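Local coordinates for protein UDP-glucose 4-epimerase (Brucella ovis, PDB 4WOK) that probably interconverts UDP-glucose and UDP-galactose by inverting the sugar at C4, using tightly held NAD as its redox cofactor, at residues A[12-17]-A[29-34]; A[89-92]-A[98-101]; A[110-115]-A[163-168]; A[201-206]-A[213-218]; A[304-307]-A[311-314]. The protein carries 2 engineered substitutions. All coordinates share one frame; numbering follows the deposited sequence.

Contact 1 (A[12-17]-A[29-34])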
# COMPACT_ATOMS: atom_id res chain seq x y z
N ASN A 12 13.99 4.60 -19.95
CA ASN A 12 12.91 5.08 -19.10
C ASN A 12 11.93 3.97 -18.72
O ASN A 12 10.85 4.27 -18.23
CB ASN A 12 12.18 6.25 -19.77
CG ASN A 12 11.31 5.81 -20.94
OD1 ASN A 12 11.62 4.83 -21.62
ND2 ASN A 12 10.22 6.54 -21.18
N ASN A 13 12.30 2.70 -18.93
CA ASN A 13 11.46 1.60 -18.41
C ASN A 13 11.53 1.53 -16.89
O ASN A 13 12.61 1.58 -16.31
CB ASN A 13 11.89 0.25 -19.00
CG ASN A 13 11.62 0.14 -20.49
OD1 ASN A 13 10.63 0.67 -21.00
ND2 ASN A 13 12.51 -0.55 -21.20
N VAL A 14 10.37 1.40 -16.25
CA VAL A 14 10.30 1.19 -14.82
C VAL A 14 9.51 -0.08 -14.60
O VAL A 14 8.39 -0.21 -15.09
CB VAL A 14 9.67 2.40 -14.09
CG1 VAL A 14 9.42 2.08 -12.62
CG2 VAL A 14 10.59 3.62 -14.22
N LEU A 15 10.12 -1.05 -13.93
CA LEU A 15 9.46 -2.33 -13.72
C LEU A 15 8.55 -2.24 -12.49
O LEU A 15 9.01 -1.99 -11.37
CB LEU A 15 10.49 -3.45 -13.55
CG LEU A 15 9.89 -4.85 -13.44
CD1 LEU A 15 9.32 -5.26 -14.80
CD2 LEU A 15 10.96 -5.83 -12.97
N VAL A 16 7.26 -2.41 -12.71
CA VAL A 16 6.30 -2.32 -11.62
C VAL A 16 5.81 -3.72 -11.30
O VAL A 16 4.92 -4.27 -11.95
CB VAL A 16 5.12 -1.41 -11.98
CG1 VAL A 16 4.23 -1.20 -10.76
CG2 VAL A 16 5.64 -0.05 -12.50
N VAL A 17 6.45 -4.30 -10.29
CA VAL A 17 6.16 -5.64 -9.86
C VAL A 17 4.91 -5.61 -8.97
O VAL A 17 4.87 -4.88 -7.99
CB VAL A 17 7.38 -6.22 -9.13
CG1 VAL A 17 7.11 -7.63 -8.74
CG2 VAL A 17 8.61 -6.17 -10.05
N LYS A 29 -0.00 4.13 -13.94
CA LYS A 29 -0.66 5.27 -14.59
C LYS A 29 0.13 6.55 -14.36
O LYS A 29 0.35 7.33 -15.30
CB LYS A 29 -2.09 5.43 -14.04
CG LYS A 29 -2.85 6.66 -14.57
CD LYS A 29 -4.31 6.63 -14.11
CE LYS A 29 -5.18 7.63 -14.86
NZ LYS A 29 -5.00 9.02 -14.36
N LEU A 30 0.56 6.77 -13.13
CA LEU A 30 1.28 7.99 -12.81
C LEU A 30 2.64 8.03 -13.49
O LEU A 30 3.04 9.06 -14.03
CB LEU A 30 1.47 8.15 -11.30
CG LEU A 30 1.94 9.57 -10.97
CD1 LEU A 30 0.76 10.51 -10.89
CD2 LEU A 30 2.76 9.62 -9.70
N LEU A 31 3.35 6.90 -13.46
CA LEU A 31 4.65 6.82 -14.11
C LEU A 31 4.54 7.25 -15.56
O LEU A 31 5.34 8.05 -16.04
CB LEU A 31 5.22 5.39 -14.02
CG LEU A 31 5.87 5.02 -12.68
CD1 LEU A 31 5.97 3.48 -12.51
CD2 LEU A 31 7.26 5.64 -12.57
N ALA A 32 3.52 6.73 -16.25
CA ALA A 32 3.33 7.03 -17.66
C ALA A 32 3.01 8.50 -17.88
O ALA A 32 3.39 9.08 -18.90
CB ALA A 32 2.22 6.16 -18.25
N GLY A 33 2.32 9.11 -16.92
CA GLY A 33 2.04 10.53 -16.99
C GLY A 33 3.30 11.37 -16.86
O GLY A 33 3.36 12.49 -17.36
N GLN A 34 4.31 10.82 -16.19
CA GLN A 34 5.55 11.58 -16.01
C GLN A 34 6.60 11.18 -17.05
O GLN A 34 7.76 11.57 -16.95
CB GLN A 34 6.08 11.42 -14.59
CG GLN A 34 5.16 12.10 -13.56
CD GLN A 34 5.67 12.00 -12.13
OE1 GLN A 34 6.85 11.77 -11.89
NE2 GLN A 34 4.76 12.18 -11.17
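Leu31 packs its forked end against Val14 and Val16, pinning helix 22-33 to strand 13-17 in the first beta-alpha-beta unit of the Rossmann fold, the one that leads on to strand 37-42. Lys29 and Leu30 turn elsewhere, the first to a salt bridge with Asp185 and the second to Ala240 and Val244 of helix 236-251. Leu31 then does all the touching for its segment. With CG anti to its carbonyl carbon (chi1 -80°), the side chain leans out from the helix and presents CD1 to both valines. It meets Val16 tip to tip, Leu31 CD1 lying 3.5 Å from Val16 CG2, but crosses Val14 at about a right angle, with Leu31 CD1 3.7 Å from Val14 CG1. The two valines share one rotamer, CG1 anti to N, yet offer different branches: CG1 from Val14 and CG2 from Val16. A single methyl thus bridges two alternate residues of the strand, whose side chains emerge on the same face of the sheet. The second branch, CD2, comes no closer to this strand than 4.2 Å, at Val14 CG1. Ile81 of the neighbouring strand 79-82 also touches Val14 and Leu31, adding to a buried apolar patch. Beyond Leu31, Ala32 rests on Pro38. The helix then runs out through Gly33, whose N still bonds to Lys29 O, and at Gln34 the turn tightens, with Gln34 N bonded to Leu31 O at 3.0 Å.

Contact 2 (A[89-92]-A[98-101])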
# COMPACT_ATOMS: atom_id res chain seq x y z
N VAL A 89 -3.82 -9.11 6.97
CA VAL A 89 -3.44 -9.41 8.33
C VAL A 89 -4.11 -10.69 8.82
O VAL A 89 -3.39 -11.60 9.26
CB VAL A 89 -3.75 -8.24 9.28
CG1 VAL A 89 -3.65 -8.71 10.72
CG2 VAL A 89 -2.77 -7.11 9.05
N GLY A 90 -5.45 -10.82 8.76
CA GLY A 90 -5.96 -11.99 9.45
C GLY A 90 -5.56 -13.27 8.74
O GLY A 90 -5.33 -14.30 9.38
N GLU A 91 -5.45 -13.21 7.42
CA GLU A 91 -5.01 -14.36 6.68
C GLU A 91 -3.61 -14.79 7.14
O GLU A 91 -3.32 -15.98 7.16
CB GLU A 91 -5.02 -14.08 5.18
CG GLU A 91 -4.91 -15.33 4.31
CD GLU A 91 -4.58 -15.01 2.88
OE1 GLU A 91 -3.99 -13.93 2.62
OE2 GLU A 91 -4.87 -15.85 2.00
N SER A 92 -2.77 -13.82 7.55
CA SER A 92 -1.37 -14.12 7.90
C SER A 92 -1.23 -14.89 9.22
O SER A 92 -0.30 -15.69 9.37
CB SER A 92 -0.52 -12.83 7.95
OG SER A 92 -0.66 -12.13 9.18
N LYS A 98 1.94 -18.88 3.72
CA LYS A 98 1.71 -18.06 2.54
C LYS A 98 2.50 -16.77 2.60
O LYS A 98 3.06 -16.32 1.59
CB LYS A 98 0.22 -17.75 2.40
CG LYS A 98 -0.10 -16.84 1.22
CD LYS A 98 -1.62 -16.79 1.01
CE LYS A 98 -2.02 -15.81 -0.10
NZ LYS A 98 -3.51 -15.74 -0.24
N TYR A 99 2.55 -16.16 3.78
CA TYR A 99 3.19 -14.85 3.90
C TYR A 99 4.73 -14.98 3.91
O TYR A 99 5.41 -14.20 3.24
CB TYR A 99 2.64 -14.10 5.13
CG TYR A 99 1.27 -13.57 4.81
CD1 TYR A 99 0.18 -14.43 4.70
CD2 TYR A 99 1.07 -12.23 4.49
CE1 TYR A 99 -1.06 -13.97 4.33
CE2 TYR A 99 -0.19 -11.75 4.13
CZ TYR A 99 -1.25 -12.63 4.05
OH TYR A 99 -2.50 -12.19 3.68
N TYR A 100 5.28 -15.96 4.62
CA TYR A 100 6.73 -16.15 4.55
C TYR A 100 7.15 -16.52 3.13
O TYR A 100 8.18 -16.06 2.66
CB TYR A 100 7.22 -17.22 5.55
CG TYR A 100 7.32 -16.73 6.98
CD1 TYR A 100 8.46 -16.08 7.43
CD2 TYR A 100 6.28 -16.93 7.89
CE1 TYR A 100 8.58 -15.64 8.73
CE2 TYR A 100 6.38 -16.47 9.20
CZ TYR A 100 7.53 -15.83 9.61
OH TYR A 100 7.67 -15.37 10.89
N ARG A 101 6.35 -17.32 2.44
CA ARG A 101 6.72 -17.73 1.08
C ARG A 101 6.68 -16.55 0.10
O ARG A 101 7.66 -16.27 -0.59
CB ARG A 101 5.81 -18.84 0.57
CG ARG A 101 5.98 -19.15 -0.92
CD ARG A 101 5.06 -20.28 -1.37
NE ARG A 101 5.21 -20.57 -2.80
CZ ARG A 101 6.10 -21.43 -3.30
NH1 ARG A 101 6.93 -22.07 -2.48
NH2 ARG A 101 6.17 -21.64 -4.61
O HOH W 1 -3.63 -13.00 -0.18
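Tyr99 lays one face of its ring over Ser92, whose CB sits 3.6 Å from the ring centroid and only 7° off the normal, a CH-pi contact. Ser92 can offer this methylene because its OG is turned between backbone N and carbonyl carbon (chi1 81°). There it donates to Val89 O at 2.8 Å, in the carbonyl plane and on a lone pair, while Ser92 N binds the same oxygen. The far end of the ring is held by Glu91. Tyr99 OH donates to Glu91 OE1 at 2.5 Å, approaching on the anti side of a carboxylate that stands 81° from the ring plane. Glu91 OE2 is left for Lys98, whose extended chain brings NZ to 2.6 Å from it on the syn side in a salt bridge. A water closes the loop: it donates to Glu91 OE1 and accepts from Lys98 NZ. Phenol, ammonium and water therefore fix the carboxylate's rotation between them, and their combined pull would be expected to keep it ionised. Tyr99 OH is also bonded to the backbone N of Tyr88, just ahead of the first helix. The contact thereby braces the short helix 89-94 against the opening turns of the long helix 96-116, with the Tyr99 side chain about 8 Å from the bound NAD. Helix 150-169 comes up on another side, with Pro150 against Ser92 and Arg153 and Ile157 against Tyr100.

Contact 3 (A[110-115]-A[163-168])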
# COMPACT_ATOMS: atom_id res chain seq x y z
N LEU A 110 13.21 -11.53 -5.96
CA LEU A 110 13.27 -10.26 -6.68
C LEU A 110 14.61 -9.57 -6.46
O LEU A 110 15.20 -9.03 -7.41
CB LEU A 110 12.13 -9.34 -6.24
CG LEU A 110 12.21 -7.91 -6.81
CD1 LEU A 110 11.91 -7.88 -8.31
CD2 LEU A 110 11.27 -6.99 -6.06
N LEU A 111 15.11 -9.57 -5.23
CA LEU A 111 16.37 -8.89 -4.96
C LEU A 111 17.53 -9.63 -5.61
O LEU A 111 18.49 -9.00 -6.07
CB LEU A 111 16.60 -8.74 -3.45
CG LEU A 111 15.56 -7.86 -2.73
CD1 LEU A 111 16.00 -7.72 -1.30
CD2 LEU A 111 15.42 -6.46 -3.38
N ASP A 112 17.46 -10.96 -5.66
CA ASP A 112 18.51 -11.68 -6.39
C ASP A 112 18.48 -11.33 -7.88
O ASP A 112 19.51 -11.11 -8.49
CB ASP A 112 18.37 -13.20 -6.20
CG ASP A 112 18.83 -13.66 -4.83
OD1 ASP A 112 19.64 -12.97 -4.20
OD2 ASP A 112 18.40 -14.74 -4.37
N ALA A 113 17.28 -11.27 -8.47
CA ALA A 113 17.15 -10.91 -9.88
C ALA A 113 17.76 -9.52 -10.13
O ALA A 113 18.44 -9.30 -11.14
CB ALA A 113 15.70 -10.92 -10.29
N CYS A 114 17.48 -8.60 -9.22
CA CYS A 114 18.08 -7.26 -9.31
C CYS A 114 19.61 -7.29 -9.31
O CYS A 114 20.25 -6.75 -10.22
CB CYS A 114 17.58 -6.37 -8.17
SG CYS A 114 15.87 -5.82 -8.34
N ARG A 115 20.20 -7.91 -8.28
CA ARG A 115 21.66 -7.86 -8.17
C ARG A 115 22.31 -8.62 -9.32
O ARG A 115 23.40 -8.22 -9.78
CB ARG A 115 22.15 -8.41 -6.83
CG ARG A 115 22.01 -9.94 -6.66
CD ARG A 115 22.38 -10.38 -5.25
NE ARG A 115 22.05 -11.78 -5.01
CZ ARG A 115 22.90 -12.79 -5.18
NH1 ARG A 115 24.14 -12.55 -5.58
NH2 ARG A 115 22.53 -14.04 -4.94
N ALA A 163 18.40 -3.99 3.53
CA ALA A 163 19.60 -3.42 4.14
C ALA A 163 20.81 -4.33 3.94
O ALA A 163 21.89 -3.86 3.60
CB ALA A 163 19.38 -3.15 5.62
N ASP A 164 20.61 -5.64 4.11
CA ASP A 164 21.70 -6.61 3.95
C ASP A 164 22.19 -6.71 2.52
O ASP A 164 23.39 -6.88 2.29
CB ASP A 164 21.27 -8.00 4.42
CG ASP A 164 21.08 -8.07 5.92
OD1 ASP A 164 21.63 -7.21 6.63
OD2 ASP A 164 20.37 -9.00 6.38
N TYR A 165 21.26 -6.64 1.57
CA TYR A 165 21.62 -6.66 0.15
C TYR A 165 22.32 -5.37 -0.27
O TYR A 165 23.18 -5.36 -1.16
CB TYR A 165 20.37 -6.91 -0.70
CG TYR A 165 20.12 -8.38 -0.95
CD1 TYR A 165 20.01 -9.29 0.11
CD2 TYR A 165 19.96 -8.87 -2.25
CE1 TYR A 165 19.78 -10.64 -0.12
CE2 TYR A 165 19.71 -10.22 -2.49
CZ TYR A 165 19.62 -11.10 -1.42
OH TYR A 165 19.39 -12.44 -1.63
N ALA A 166 21.98 -4.27 0.39
CA ALA A 166 22.70 -3.02 0.15
C ALA A 166 24.15 -3.16 0.61
O ALA A 166 25.07 -2.76 -0.10
CB ALA A 166 22.02 -1.86 0.87
N VAL A 167 24.34 -3.71 1.80
CA VAL A 167 25.68 -3.92 2.32
C VAL A 167 26.48 -4.82 1.38
O VAL A 167 27.61 -4.50 1.01
CB VAL A 167 25.67 -4.54 3.73
CG1 VAL A 167 27.06 -5.07 4.09
CG2 VAL A 167 25.20 -3.53 4.76
N ALA A 168 25.89 -5.93 0.98
CA ALA A 168 26.64 -6.95 0.26
C ALA A 168 26.80 -6.65 -1.23
O ALA A 168 27.82 -7.00 -1.83
CB ALA A 168 25.98 -8.29 0.43
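Torsions on both helices aim the Tyr165 hydroxyl and the Asp112 carboxylate at one point. Tyr165 has CG anti to its carbonyl carbon (chi1 -90°), which sends the ring across the gap between the helices; Asp112 takes the same arrangement, which swings its carboxylate toward the phenol. Tyr165 OH donates to Asp112 OD1 at 2.6 Å. That oxygen lies in the plane of the ring, at its edge, yet the hydroxyl reaches it from above the carboxylate plane, the two planes being 31° apart. Asp112 OD1 is gripped twice more by Arg115, one turn on, in a salt bridge within the helix. Arg115 comes side-on with two nitrogens, NE at 2.8 Å from Asp112 OD1 and the more bent NH2 bond at 3.2 Å, both within the guanidinium plane. One carboxylate oxygen therefore accepts three hydrogen bonds, a concentration of donors expected to stabilise its charge. Arg115 NE also approaches the ring obliquely, 3.8 Å from Tyr165 CE2, with guanidinium and ring planes 77° apart. Leu111 packs on one side of the ring, its CB 3.6 Å from Tyr165 CD2 and its CD1 over the face, offset toward the rim. The phenol also bonds to Gln108 NE2, and Tyr169 meets Tyr165 edge-to-face and Arg115 in a cation-pi contact. Here the two segments run nearly parallel, with their axes 11.4 Å apart at closest approach, a spacing bridged by the tyrosine. Such parallel helices flanking a parallel sheet are characteristic of the three-layer alpha/beta/alpha Rossmann domain, to which helices 96-116 and 150-169 belong.

Contact 4 (A[201-206]-A[213-218])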
# COMPACT_ATOMS: atom_id res chain seq x y z
N ILE A 201 -12.83 0.95 4.33
CA ILE A 201 -13.64 1.89 3.57
C ILE A 201 -14.41 1.22 2.42
O ILE A 201 -15.60 1.48 2.23
CB ILE A 201 -12.79 3.05 3.05
CG1 ILE A 201 -12.25 3.85 4.24
CG2 ILE A 201 -13.62 3.92 2.14
CD1 ILE A 201 -11.38 5.04 3.87
N PRO A 202 -13.75 0.31 1.67
CA PRO A 202 -14.54 -0.47 0.71
C PRO A 202 -15.67 -1.28 1.33
O PRO A 202 -16.75 -1.31 0.75
CB PRO A 202 -13.50 -1.40 0.09
CG PRO A 202 -12.26 -0.55 0.08
CD PRO A 202 -12.30 0.15 1.41
N ARG A 203 -15.43 -1.93 2.46
CA ARG A 203 -16.48 -2.70 3.10
C ARG A 203 -17.63 -1.79 3.54
O ARG A 203 -18.81 -2.11 3.34
CB ARG A 203 -15.92 -3.48 4.29
CG ARG A 203 -15.08 -4.70 3.89
CD ARG A 203 -14.54 -5.46 5.10
NE ARG A 203 -15.61 -5.86 6.02
CZ ARG A 203 -15.68 -5.46 7.29
NH1 ARG A 203 -14.75 -4.65 7.79
NH2 ARG A 203 -16.69 -5.87 8.06
N ALA A 204 -17.30 -0.64 4.12
CA ALA A 204 -18.35 0.27 4.57
C ALA A 204 -19.20 0.74 3.39
O ALA A 204 -20.42 0.85 3.49
CB ALA A 204 -17.74 1.46 5.31
N MET A 205 -18.55 0.99 2.25
CA MET A 205 -19.26 1.44 1.06
C MET A 205 -20.12 0.34 0.46
O MET A 205 -21.27 0.58 0.05
CB MET A 205 -18.28 1.97 0.01
CG MET A 205 -17.68 3.29 0.39
SD MET A 205 -16.45 3.90 -0.77
CE MET A 205 -16.19 5.52 -0.06
N MET A 206 -19.56 -0.86 0.39
CA MET A 206 -20.31 -2.00 -0.10
C MET A 206 -21.56 -2.21 0.75
O MET A 206 -22.63 -2.50 0.22
CB MET A 206 -19.44 -3.26 -0.08
CG MET A 206 -18.32 -3.24 -1.14
SD MET A 206 -17.09 -4.53 -0.84
CE MET A 206 -18.06 -6.00 -1.18
N ASP A 213 -24.39 -7.02 3.65
CA ASP A 213 -25.57 -6.84 4.49
C ASP A 213 -25.31 -5.89 5.65
O ASP A 213 -26.16 -5.07 6.00
CB ASP A 213 -26.05 -8.19 5.02
CG ASP A 213 -26.82 -8.98 3.98
OD1 ASP A 213 -27.80 -8.43 3.42
OD2 ASP A 213 -26.46 -10.14 3.72
N VAL A 214 -24.15 -6.04 6.29
CA VAL A 214 -23.82 -5.23 7.46
C VAL A 214 -22.35 -4.86 7.47
O VAL A 214 -21.53 -5.46 6.78
CB VAL A 214 -24.15 -5.96 8.80
CG1 VAL A 214 -25.60 -6.34 8.86
CG2 VAL A 214 -23.28 -7.20 8.97
N LEU A 215 -22.01 -3.84 8.25
CA LEU A 215 -20.62 -3.58 8.57
C LEU A 215 -20.46 -3.76 10.07
O LEU A 215 -20.96 -2.96 10.86
CB LEU A 215 -20.18 -2.18 8.15
CG LEU A 215 -18.74 -1.85 8.54
CD1 LEU A 215 -17.72 -2.53 7.60
CD2 LEU A 215 -18.49 -0.35 8.62
N GLU A 216 -19.81 -4.85 10.46
CA GLU A 216 -19.53 -5.08 11.86
C GLU A 216 -18.39 -4.16 12.29
O GLU A 216 -17.33 -4.14 11.68
CB GLU A 216 -19.18 -6.55 12.12
CG GLU A 216 -20.41 -7.45 12.26
CD GLU A 216 -20.06 -8.89 12.58
OE1 GLU A 216 -18.96 -9.34 12.17
OE2 GLU A 216 -20.88 -9.57 13.23
N VAL A 217 -18.63 -3.38 13.34
CA VAL A 217 -17.65 -2.45 13.87
C VAL A 217 -17.36 -2.83 15.31
O VAL A 217 -18.27 -2.90 16.13
CB VAL A 217 -18.13 -0.99 13.80
CG1 VAL A 217 -17.22 -0.08 14.60
CG2 VAL A 217 -18.23 -0.54 12.35
N TYR A 218 -16.09 -3.07 15.63
CA TYR A 218 -15.74 -3.59 16.95
C TYR A 218 -15.33 -2.49 17.93
O TYR A 218 -14.16 -2.14 18.04
CB TYR A 218 -14.64 -4.65 16.80
CG TYR A 218 -15.18 -5.93 16.20
CD1 TYR A 218 -15.79 -6.88 17.01
CD2 TYR A 218 -15.12 -6.17 14.84
CE1 TYR A 218 -16.31 -8.05 16.49
CE2 TYR A 218 -15.64 -7.35 14.29
CZ TYR A 218 -16.23 -8.28 15.14
OH TYR A 218 -16.76 -9.45 14.63
O HOH W 2 -19.43 -7.43 7.52
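Arg203 and Leu215 cross at about a right angle, the flat guanidinium group lying across the end of the leucine. Leu215 CD1 sits 3.3 Å off the guanidinium plane, displaced toward the rim, and comes closest to Arg203 NH2, at 3.5 Å. A bend at chi3 (55°) folds the guanidinium back over Leu215 CD1, the methyl that Arg203 CB also touches. The other branch of Leu215 turns to the helix body, with CD2 3.8 Å from Ala204 CB; one leucine thus straddles two consecutive helical residues. Its CG stands anti to the backbone N, which carries both methyls out from the strand toward the helix. Helix 200-209 packs here on strand 215-218, which pairs in parallel with strand 286-289 in the smaller region beside the Rossmann domain, a region that in related epimerases holds the nucleotide sugar. The zinc ion lies close by: the Arg203 side chain is about 8 Å from it, and Pro202 rests on two of its ligands, Glu192 and Glu197. One water links the arginine to the backbone just ahead of the strand: lying in the guanidinium plane, at its edge, it accepts from Arg203 NH2 at 3.2 Å and donates to Val214 O at 3.0 Å. Glu216, of opposite charge, keeps its OE1 5.8 Å from Arg203 NH2, and its OE2 is engaged in a salt bridge with Arg289. Ala204 also meets Ile276, from helix 269-280.

Contact 5 (A[304-307]-A[311-314])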
# COMPACT_ATOMS: atom_id res chain seq x y z
N ALA A 304 6.71 13.57 8.64
CA ALA A 304 7.70 14.64 8.55
C ALA A 304 8.96 14.23 7.78
O ALA A 304 9.48 15.01 6.99
CB ALA A 304 8.07 15.14 9.94
N LEU A 305 9.45 13.01 8.01
CA LEU A 305 10.68 12.57 7.38
C LEU A 305 10.54 12.48 5.86
O LEU A 305 11.45 12.87 5.12
CB LEU A 305 11.14 11.23 7.93
CG LEU A 305 12.55 10.84 7.49
CD1 LEU A 305 13.57 11.92 7.91
CD2 LEU A 305 12.96 9.46 8.00
N ALA A 306 9.41 11.98 5.39
CA ALA A 306 9.13 11.93 3.96
C ALA A 306 9.09 13.33 3.35
O ALA A 306 9.55 13.53 2.23
CB ALA A 306 7.81 11.21 3.70
N ALA A 307 8.54 14.30 4.08
CA ALA A 307 8.54 15.69 3.63
C ALA A 307 9.97 16.20 3.47
O ALA A 307 10.31 16.82 2.47
CB ALA A 307 7.76 16.58 4.60
N GLY A 311 10.53 15.51 -0.24
CA GLY A 311 9.72 16.67 -0.56
C GLY A 311 8.27 16.26 -0.78
O GLY A 311 7.56 16.86 -1.59
N PHE A 312 7.83 15.23 -0.06
CA PHE A 312 6.49 14.66 -0.26
C PHE A 312 5.43 15.13 0.74
O PHE A 312 5.62 15.01 1.95
CB PHE A 312 6.55 13.13 -0.20
CG PHE A 312 5.19 12.48 -0.21
CD1 PHE A 312 4.45 12.40 -1.37
CD2 PHE A 312 4.66 11.94 0.95
CE1 PHE A 312 3.19 11.81 -1.38
CE2 PHE A 312 3.41 11.34 0.94
CZ PHE A 312 2.68 11.28 -0.21
N HIS A 313 4.33 15.66 0.22
CA HIS A 313 3.13 15.96 1.00
C HIS A 313 1.93 15.34 0.31
O HIS A 313 1.87 15.33 -0.93
CB HIS A 313 2.91 17.48 1.15
CG HIS A 313 4.13 18.23 1.55
ND1 HIS A 313 5.07 18.66 0.64
CD2 HIS A 313 4.58 18.60 2.77
CE1 HIS A 313 6.05 19.27 1.28
NE2 HIS A 313 5.78 19.25 2.57
N THR A 314 0.97 14.83 1.07
CA THR A 314 -0.27 14.36 0.47
C THR A 314 -1.06 15.55 -0.05
O THR A 314 -1.08 16.60 0.58
CB THR A 314 -1.15 13.57 1.47
OG1 THR A 314 -1.31 14.32 2.68
CG2 THR A 314 -0.52 12.23 1.79
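Ala306 and Ala307 offer their carbonyl oxygens to the backbone that leaves the helix. Gly311 N lies 3.0 Å from Ala307 O, a weak bond because the N-H points well off the oxygen (122°). Phe312 N reaches six residues back, to Ala306 O at 3.3 Å; this bond is nearly straight but long, and it too is weak. Contacts from carbon support them. Gly311 CA lies 3.1 Å from Ala307 O, and Ala307 CA approaches Phe312 O at 3.4 Å, so the outgoing backbone stays close against the last turn. Further out, the side chains take over. Phe312 has CG anti to its backbone N (chi1 172°), which directs the ring off to the side, and Ala306 CB meets it at the edge, 4.2 Å from Phe312 CD2. The ring also packs on Arg241, Ala242 and Leu245 of helix 236-251 and on Leu261, while Ala306 leans on Val259 of the edge strand 257-260. The His313 imidazole comes alongside Ala307, NE2 3.9 Å from its CB, and the His313 backbone O accepts from Arg241 NH1. Gly311 turns the chain with a positive phi (64°). A glycine in the left-handed helical region, its N weakly bonded to the carbonyl four residues back, is consistent with an alpha-L C-terminal cap, here followed by a hydrophobic residue that ties the end of helix 304-310 to the Rossmann domain.

Overall arrangement
The contacts follow one another in series along the chain. Contacts 1 and 3 belong to the Rossmann domain, packing opposite layers of helices about the seven-stranded parallel sheet; their centres are about 22 Å apart and they touch where Val17 meets Leu110. Contact 2 shares helix 96-116 with contact 3, at the end nearer NAD, their centres about 23 Å apart. Contact 4 stands off in the smaller region by the zinc, its centre about 40 Å from that of contact 3 and on the opposite side of the chain's centre. Contact 5 returns the late chain to strand 257-260, at the sheet's edge. The cofactor-binding domain is thus built from early and late parts of the sequence.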